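Local coordinates for protein magnesium transporter, putative (Shewanella oneidensis MR-1, PDB 3KXR) that probably moves magnesium or related cations across the membrane, this chain being the soluble CBS-pair portion joined to part of an MgtE-type N domain, at residues A11-S14 / P15-I19; R32-A35 / Q36-E39; F45-Y48 / D49-E53. One frame throughout, in Å; residues are numbered along the deposited sequence.

The three interactions come in series along the chain, all within the helical, partial MgtE N domain. Interaction 1 opens helix 15-20, interaction 2 lies where helix 27-36 gives way to the loop before helix 39-50, and interaction 3 closes helix 39-50. Their centres lie about 10 Å (1 and 2), 13 Å (1 and 3) and 16 Å (2 and 3) apart, and all three pairs touch. Leu-18 CD1 packs 3.6 Å from Ala-33 CB, and Leu-34 CD2 lies 3.7 Å from Phe-45 CG. The three helices thus pack on one another through an apolar, partly buried interface, while interactions 1 and 2 take part in subunit contacts and interaction 3 leads toward the CBS domains.

Interaction 1: residues A11-S14 / P15-I19; sequences AQLS and PEDLI
Ser-14 keeps an extended backbone (psi 158°) and Pro-15 turns at once into helix, so that Leu-18 N donates to Ser-14 O (3.1 Å). Proline suits this first turn because its ring fixes a helical phi and it has no N-H needing a partner. The Ser-14 side chain does the capping: with OG between its own backbone N and carbonyl carbon (chi1 70°), it turns back and accepts from Asp-17 N at 3.1 Å. Asp-17 returns the favour, its OD2 taking the Ser-14 N-H at 2.8 Å, with the donor lying above the carboxylate plane. With an alanine in place of Asp-17, the Ser-14 amide would probably be left without this acceptor and the start of the helix less firmly tied. Acidic side chains in the first turn probably also interact favourably with the helix dipole; Glu-16 OE2 forms a salt bridge with Arg-44, and Asp-17 OD1 has a long, weak ion pair with Arg-82 of the second subunit. Beneath the polar cap, Leu-13 CD1 meets Leu-18 CD2 at 4.1 Å, the two chains crossing at about a right angle, while Leu-13 CD2 lies against Asp-17 OD2. The reciprocal bonds make a capping box, and the flanking leucines complete it as a hydrophobic staple at a helix N-terminus.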
loop_
_atom_site.group_PDB
_atom_site.type_symbol
_atom_site.label_atom_id
_atom_site.label_comp_id
_atom_site.label_asym_id
_atom_site.label_seq_id
_atom_site.Cartn_x
_atom_site.Cartn_y
_atom_site.Cartn_z
ATOM N N ALA A 11 5.773 -3.883 12.353
ATOM C CA ALA A 11 6.751 -4.857 11.775
ATOM C C ALA A 11 7.106 -6.043 12.730
ATOM O O ALA A 11 7.716 -7.027 12.308
ATOM C CB ALA A 11 8.052 -4.131 11.309
ATOM N N GLN A 12 6.722 -5.933 14.003
ATOM C CA GLN A 12 7.048 -6.918 15.020
ATOM C C GLN A 12 5.874 -7.850 15.323
ATOM O O GLN A 12 6.030 -8.793 16.093
ATOM C CB GLN A 12 7.457 -6.208 16.317
ATOM C CG GLN A 12 8.915 -5.985 16.509
ATOM C CD GLN A 12 9.164 -5.246 17.793
ATOM O OE1 GLN A 12 9.546 -5.829 18.819
ATOM N NE2 GLN A 12 8.917 -3.947 17.762
ATOM N N LEU A 13 4.705 -7.576 14.750
ATOM C CA LEU A 13 3.505 -8.393 14.988
ATOM C C LEU A 13 3.041 -9.091 13.725
ATOM O O LEU A 13 2.823 -8.450 12.730
ATOM C CB LEU A 13 2.356 -7.514 15.469
ATOM C CG LEU A 13 2.283 -7.181 16.958
ATOM C CD1 LEU A 13 0.991 -6.466 17.197
ATOM C CD2 LEU A 13 2.354 -8.415 17.872
ATOM N N SER A 14 2.854 -10.395 13.761
ATOM C CA SER A 14 2.364 -11.088 12.595
ATOM C C SER A 14 0.844 -10.966 12.495
ATOM O O SER A 14 0.139 -10.743 13.496
ATOM C CB SER A 14 2.768 -12.559 12.640
ATOM O OG SER A 14 2.076 -13.261 13.656
ATOM N N PRO A 15 0.316 -11.154 11.285
ATOM C CA PRO A 15 -1.128 -11.185 11.181
ATOM C C PRO A 15 -1.759 -12.266 12.069
ATOM O O PRO A 15 -2.892 -12.085 12.534
ATOM C CB PRO A 15 -1.385 -11.443 9.693
ATOM C CG PRO A 15 -0.097 -11.705 9.063
ATOM C CD PRO A 15 1.002 -11.479 10.021
ATOM N N GLU A 16 -1.029 -13.353 12.324
ATOM C CA GLU A 16 -1.509 -14.431 13.220
ATOM C C GLU A 16 -1.622 -13.957 14.662
ATOM O O GLU A 16 -2.534 -14.342 15.386
ATOM C CB GLU A 16 -0.573 -15.660 13.198
ATOM C CG GLU A 16 -0.453 -16.413 11.839
ATOM C CD GLU A 16 0.645 -15.866 10.886
ATOM O OE1 GLU A 16 1.204 -14.775 11.115
ATOM O OE2 GLU A 16 0.938 -16.543 9.880
ATOM N N ASP A 17 -0.661 -13.141 15.082
ATOM C CA ASP A 17 -0.712 -12.543 16.390
ATOM C C ASP A 17 -1.997 -11.740 16.501
ATOM O O ASP A 17 -2.702 -11.825 17.489
ATOM C CB ASP A 17 0.485 -11.615 16.589
ATOM C CG ASP A 17 1.847 -12.348 16.505
ATOM O OD1 ASP A 17 1.910 -13.601 16.687
ATOM O OD2 ASP A 17 2.863 -11.638 16.274
ATOM N N LEU A 18 -2.303 -10.963 15.473
ATOM C CA LEU A 18 -3.481 -10.113 15.513
ATOM C C LEU A 18 -4.730 -10.948 15.705
ATOM O O LEU A 18 -5.547 -10.629 16.551
ATOM C CB LEU A 18 -3.593 -9.244 14.260
ATOM C CG LEU A 18 -2.526 -8.154 14.073
ATOM C CD1 LEU A 18 -2.700 -7.452 12.717
ATOM C CD2 LEU A 18 -2.554 -7.112 15.222
ATOM N N ILE A 19 -4.829 -12.049 14.966
ATOM C CA ILE A 19 -5.980 -12.953 15.026
ATOM C C ILE A 19 -6.120 -13.572 16.404
ATOM O O ILE A 19 -7.210 -13.571 17.019
ATOM C CB ILE A 19 -5.888 -14.081 13.967
ATOM C CG1 ILE A 19 -6.090 -13.510 12.560
ATOM C CG2 ILE A 19 -6.930 -15.174 14.235
ATOM C CD1 ILE A 19 -7.542 -13.170 12.225
#

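Interaction 2: residues R32-A35 / Q36-E39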
loop_
_atom_site.group_PDB
_atom_site.type_symbol
_atom_site.label_atom_id
_atom_site.label_comp_id
_atom_site.label_asym_id
_atom_site.label_seq_id
_atom_site.Cartn_x
_atom_site.Cartn_y
_atom_site.Cartn_z
ATOM N N ARG A 32 -4.678 -0.301 11.970
ATOM C CA ARG A 32 -3.433 0.404 11.679
ATOM C C ARG A 32 -2.348 -0.629 11.367
ATOM O O ARG A 32 -1.528 -0.429 10.476
ATOM C CB ARG A 32 -3.009 1.331 12.827
ATOM C CG ARG A 32 -3.859 2.630 12.928
ATOM C CD ARG A 32 -3.294 3.676 13.951
ATOM N NE ARG A 32 -2.738 2.974 15.120
ATOM C CZ ARG A 32 -3.382 2.737 16.275
ATOM N NH1 ARG A 32 -4.639 3.156 16.457
ATOM N NH2 ARG A 32 -2.761 2.075 17.261
ATOM N N ALA A 33 -2.377 -1.748 12.094
ATOM C CA ALA A 33 -1.439 -2.865 11.847
ATOM C C ALA A 33 -1.566 -3.437 10.417
ATOM O O ALA A 33 -0.559 -3.655 9.721
ATOM C CB ALA A 33 -1.653 -3.966 12.868
ATOM N N LEU A 34 -2.815 -3.634 9.993
ATOM C CA LEU A 34 -3.107 -4.167 8.684
ATOM C C LEU A 34 -2.649 -3.211 7.578
ATOM O O LEU A 34 -2.069 -3.649 6.587
ATOM C CB LEU A 34 -4.600 -4.474 8.542
ATOM C CG LEU A 34 -5.122 -5.696 9.299
ATOM C CD1 LEU A 34 -6.636 -5.770 9.088
ATOM C CD2 LEU A 34 -4.412 -7.000 8.877
ATOM N N ALA A 35 -2.915 -1.922 7.760
ATOM C CA ALA A 35 -2.495 -0.893 6.812
ATOM C C ALA A 35 -0.982 -0.820 6.673
ATOM O O ALA A 35 -0.469 -0.457 5.625
ATOM C CB ALA A 35 -3.035 0.435 7.219
ATOM N N GLN A 36 -0.251 -1.197 7.711
ATOM C CA GLN A 36 1.197 -1.049 7.662
ATOM C C GLN A 36 1.872 -2.295 7.131
ATOM O O GLN A 36 3.035 -2.274 6.805
ATOM C CB GLN A 36 1.743 -0.682 9.042
ATOM C CG GLN A 36 2.617 0.568 9.081
ATOM C CD GLN A 36 2.501 1.316 10.424
ATOM O OE1 GLN A 36 1.384 1.547 10.920
ATOM N NE2 GLN A 36 3.653 1.696 11.010
HETATM N N MSE A 37 1.135 -3.379 7.034
HETATM C CA MSE A 37 1.705 -4.647 6.604
HETATM C C MSE A 37 1.678 -4.795 5.099
HETATM O O MSE A 37 1.073 -3.996 4.399
HETATM C CB MSE A 37 0.883 -5.773 7.193
HETATM C CG MSE A 37 1.365 -6.287 8.493
HETATM SE SE MSE A 37 -0.084 -7.358 9.383
HETATM C CE MSE A 37 -1.359 -7.652 7.897
ATOM N N GLY A 38 2.304 -5.852 4.599
ATOM C CA GLY A 38 2.268 -6.161 3.156
ATOM C C GLY A 38 0.915 -6.714 2.768
ATOM O O GLY A 38 0.194 -7.231 3.604
ATOM N N GLU A 39 0.562 -6.588 1.498
ATOM C CA GLU A 39 -0.675 -7.146 1.002
ATOM C C GLU A 39 -0.733 -8.662 1.252
ATOM O O GLU A 39 -1.802 -9.177 1.566
ATOM C CB GLU A 39 -0.851 -6.824 -0.482
ATOM C CG GLU A 39 -2.119 -7.401 -1.110
ATOM C CD GLU A 39 -3.409 -6.887 -0.466
ATOM O OE1 GLU A 39 -3.397 -5.786 0.123
ATOM O OE2 GLU A 39 -4.436 -7.587 -0.560
#
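Gln-36 N and Met-37 N each sit above a flat peptide carbonyl, about 70° out of its plane: the first over Ala-33 O (3.2 Å), the second over Leu-34 O. These bonds are of the i to i-3 kind, as in 3-10 geometry; Gln-36 N also reaches Arg-32 O, but weakly. The Gln-36 amide brings its OE1 to 3.5 Å from Arg-32 O, two acceptors lying near each other, and a weak hydrogen bond from Gln-43 of the second subunit engages this OE1. A long amide suits such an exit toward a partner chain. Met-37, present as selenomethionine, turns inward instead. Its CG and SE pass beside Ala-33 O, the nearer being CG at 3.5 Å. With a nearly eclipsed last torsion (chi3 15°), CE is placed 3.3 Å from Leu-34 CD2, though its exact position is doubtful. The two chains run side by side and point the same way, a flexible, unbranched selenoether beside a branched chain. Gly-38 then serves as N-cap of helix 39-50, whose Arg-42 touches Met-37 and bonds Leu-34 O. Helix 27-36 thus packs on helix 39-50, through Leu-34 on Phe-45, and on Leu-18 of helix 15-20.

Interaction 3: residues F45-Y48 / D49-E53; sequences FELY and DQYSE
Tyr-51 folds back along Leu-47, one helical turn earlier. Its CB lies 3.5 Å from Leu-47 O, and CG stands a little farther from the same oxygen. CG is anti to the carbonyl carbon (chi1 -62°), which carries the ring back beside the helix: CD1 returns to 3.5 Å from Leu-47 O, and CE1 meets Leu-47 CD2 at 4.0 Å as the two side chains cross. One ring face is covered by Gln-50 CG, 4.0 Å above the plane and over its centre. A tyrosine suits this position because its broad ring can lie against a leucine branch and a methylene, and it also touches Ala-131 and Asp-154, in loops of the CBS part.

In the backbone, Tyr-51 N donates to Leu-47 O at 2.7 Å, and Gln-50 N adds weak bonds to Leu-47 O and Glu-46 O. Two residues earlier, Asp-49 N bonds Phe-45 O at 2.8 Å, while Asp-49 CB approaches the Phe-45 ring obliquely. Glu-46 OE1 and Asp-49 OD2 stand 4.5 Å apart, a like-charged pair whose mutual repulsion is probably softened by solvent, both residues being exposed.

Tyr-48 O and Tyr-51 O, both acceptors, come within 3.0 Å; Arg-58 bonds Tyr-51 O and, weakly, Tyr-48 O, which probably helps to offset their closeness. With Tyr-51 leaving in an extended conformation (psi 136°), this is a helix C-terminus whose closing carbonyls are met by an arginine, and it leads from the N domain toward the CBS domains.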
loop_
_atom_site.group_PDB
_atom_site.type_symbol
_atom_site.label_atom_id
_atom_site.label_comp_id
_atom_site.label_asym_id
_atom_site.label_seq_id
_atom_site.Cartn_x
_atom_site.Cartn_y
_atom_site.Cartn_z
ATOM N N PHE A 45 -4.161 -12.662 6.975
ATOM C CA PHE A 45 -5.095 -12.297 8.013
ATOM C C PHE A 45 -6.568 -12.607 7.631
ATOM O O PHE A 45 -7.338 -13.143 8.446
ATOM C CB PHE A 45 -4.920 -10.823 8.378
ATOM C CG PHE A 45 -5.915 -10.331 9.396
ATOM C CD1 PHE A 45 -5.583 -10.291 10.756
ATOM C CD2 PHE A 45 -7.181 -9.914 8.998
ATOM C CE1 PHE A 45 -6.494 -9.845 11.685
ATOM C CE2 PHE A 45 -8.106 -9.461 9.925
ATOM C CZ PHE A 45 -7.770 -9.423 11.280
ATOM N N GLU A 46 -6.961 -12.266 6.416
ATOM C CA GLU A 46 -8.331 -12.517 5.972
ATOM C C GLU A 46 -8.656 -14.000 5.976
ATOM O O GLU A 46 -9.775 -14.372 6.330
ATOM C CB GLU A 46 -8.607 -11.923 4.567
ATOM C CG GLU A 46 -8.535 -10.356 4.494
ATOM C CD GLU A 46 -9.458 -9.637 5.533
ATOM O OE1 GLU A 46 -10.623 -10.070 5.710
ATOM O OE2 GLU A 46 -9.030 -8.644 6.189
ATOM N N LEU A 47 -7.681 -14.841 5.619
ATOM C CA LEU A 47 -7.896 -16.291 5.625
ATOM C C LEU A 47 -8.026 -16.847 7.043
ATOM O O LEU A 47 -8.918 -17.664 7.315
ATOM C CB LEU A 47 -6.783 -17.017 4.905
ATOM C CG LEU A 47 -6.771 -16.845 3.381
ATOM C CD1 LEU A 47 -5.420 -17.268 2.856
ATOM C CD2 LEU A 47 -7.896 -17.596 2.673
ATOM N N TYR A 48 -7.131 -16.424 7.927
ATOM C CA TYR A 48 -7.206 -16.812 9.328
ATOM C C TYR A 48 -8.505 -16.296 9.959
ATOM O O TYR A 48 -9.105 -16.935 10.799
ATOM C CB TYR A 48 -6.027 -16.263 10.104
ATOM C CG TYR A 48 -4.821 -17.157 10.131
ATOM C CD1 TYR A 48 -4.301 -17.632 11.330
ATOM C CD2 TYR A 48 -4.198 -17.532 8.974
ATOM C CE1 TYR A 48 -3.189 -18.472 11.353
ATOM C CE2 TYR A 48 -3.077 -18.369 8.993
ATOM C CZ TYR A 48 -2.589 -18.829 10.178
ATOM O OH TYR A 48 -1.490 -19.630 10.174
ATOM N N ASP A 49 -8.952 -15.144 9.511
ATOM C CA ASP A 49 -10.157 -14.576 10.041
ATOM C C ASP A 49 -11.381 -15.313 9.556
ATOM O O ASP A 49 -12.402 -15.352 10.243
ATOM C CB ASP A 49 -10.236 -13.103 9.650
ATOM C CG ASP A 49 -11.325 -12.354 10.382
ATOM O OD1 ASP A 49 -11.599 -12.624 11.575
ATOM O OD2 ASP A 49 -11.897 -11.450 9.753
ATOM N N GLN A 50 -11.301 -15.907 8.375
ATOM C CA GLN A 50 -12.459 -16.603 7.847
ATOM C C GLN A 50 -12.446 -18.075 8.196
ATOM O O GLN A 50 -13.496 -18.645 8.391
ATOM C CB GLN A 50 -12.556 -16.441 6.348
ATOM C CG GLN A 50 -13.826 -17.066 5.776
ATOM C CD GLN A 50 -13.962 -16.857 4.271
ATOM O OE1 GLN A 50 -13.081 -16.268 3.624
ATOM N NE2 GLN A 50 -15.062 -17.346 3.703
ATOM N N TYR A 51 -11.269 -18.688 8.270
ATOM C CA TYR A 51 -11.168 -20.137 8.449
ATOM C C TYR A 51 -10.492 -20.475 9.762
ATOM O O TYR A 51 -9.471 -19.886 10.125
ATOM C CB TYR A 51 -10.400 -20.795 7.277
ATOM C CG TYR A 51 -11.080 -20.609 5.937
ATOM C CD1 TYR A 51 -10.572 -19.724 4.978
ATOM C CD2 TYR A 51 -12.257 -21.286 5.641
ATOM C CE1 TYR A 51 -11.226 -19.537 3.746
ATOM C CE2 TYR A 51 -12.913 -21.117 4.405
ATOM C CZ TYR A 51 -12.399 -20.239 3.474
ATOM O OH TYR A 51 -13.067 -20.073 2.293
ATOM N N SER A 52 -11.053 -21.451 10.459
ATOM C CA SER A 52 -10.581 -21.813 11.787
ATOM C C SER A 52 -9.363 -22.707 11.659
ATOM O O SER A 52 -8.964 -23.071 10.549
ATOM C CB SER A 52 -11.696 -22.498 12.563
ATOM O OG SER A 52 -12.182 -23.606 11.827
ATOM N N GLU A 53 -8.790 -23.069 12.800
ATOM C CA GLU A 53 -7.445 -23.628 12.848
ATOM C C GLU A 53 -7.295 -24.979 12.196
ATOM O O GLU A 53 -6.198 -25.357 11.844
ATOM C CB GLU A 53 -6.972 -23.732 14.295
ATOM C CG GLU A 53 -7.737 -24.791 15.110
ATOM C CD GLU A 53 -7.333 -24.844 16.591
ATOM O OE1 GLU A 53 -6.308 -24.212 16.993
ATOM O OE2 GLU A 53 -8.064 -25.534 17.354
#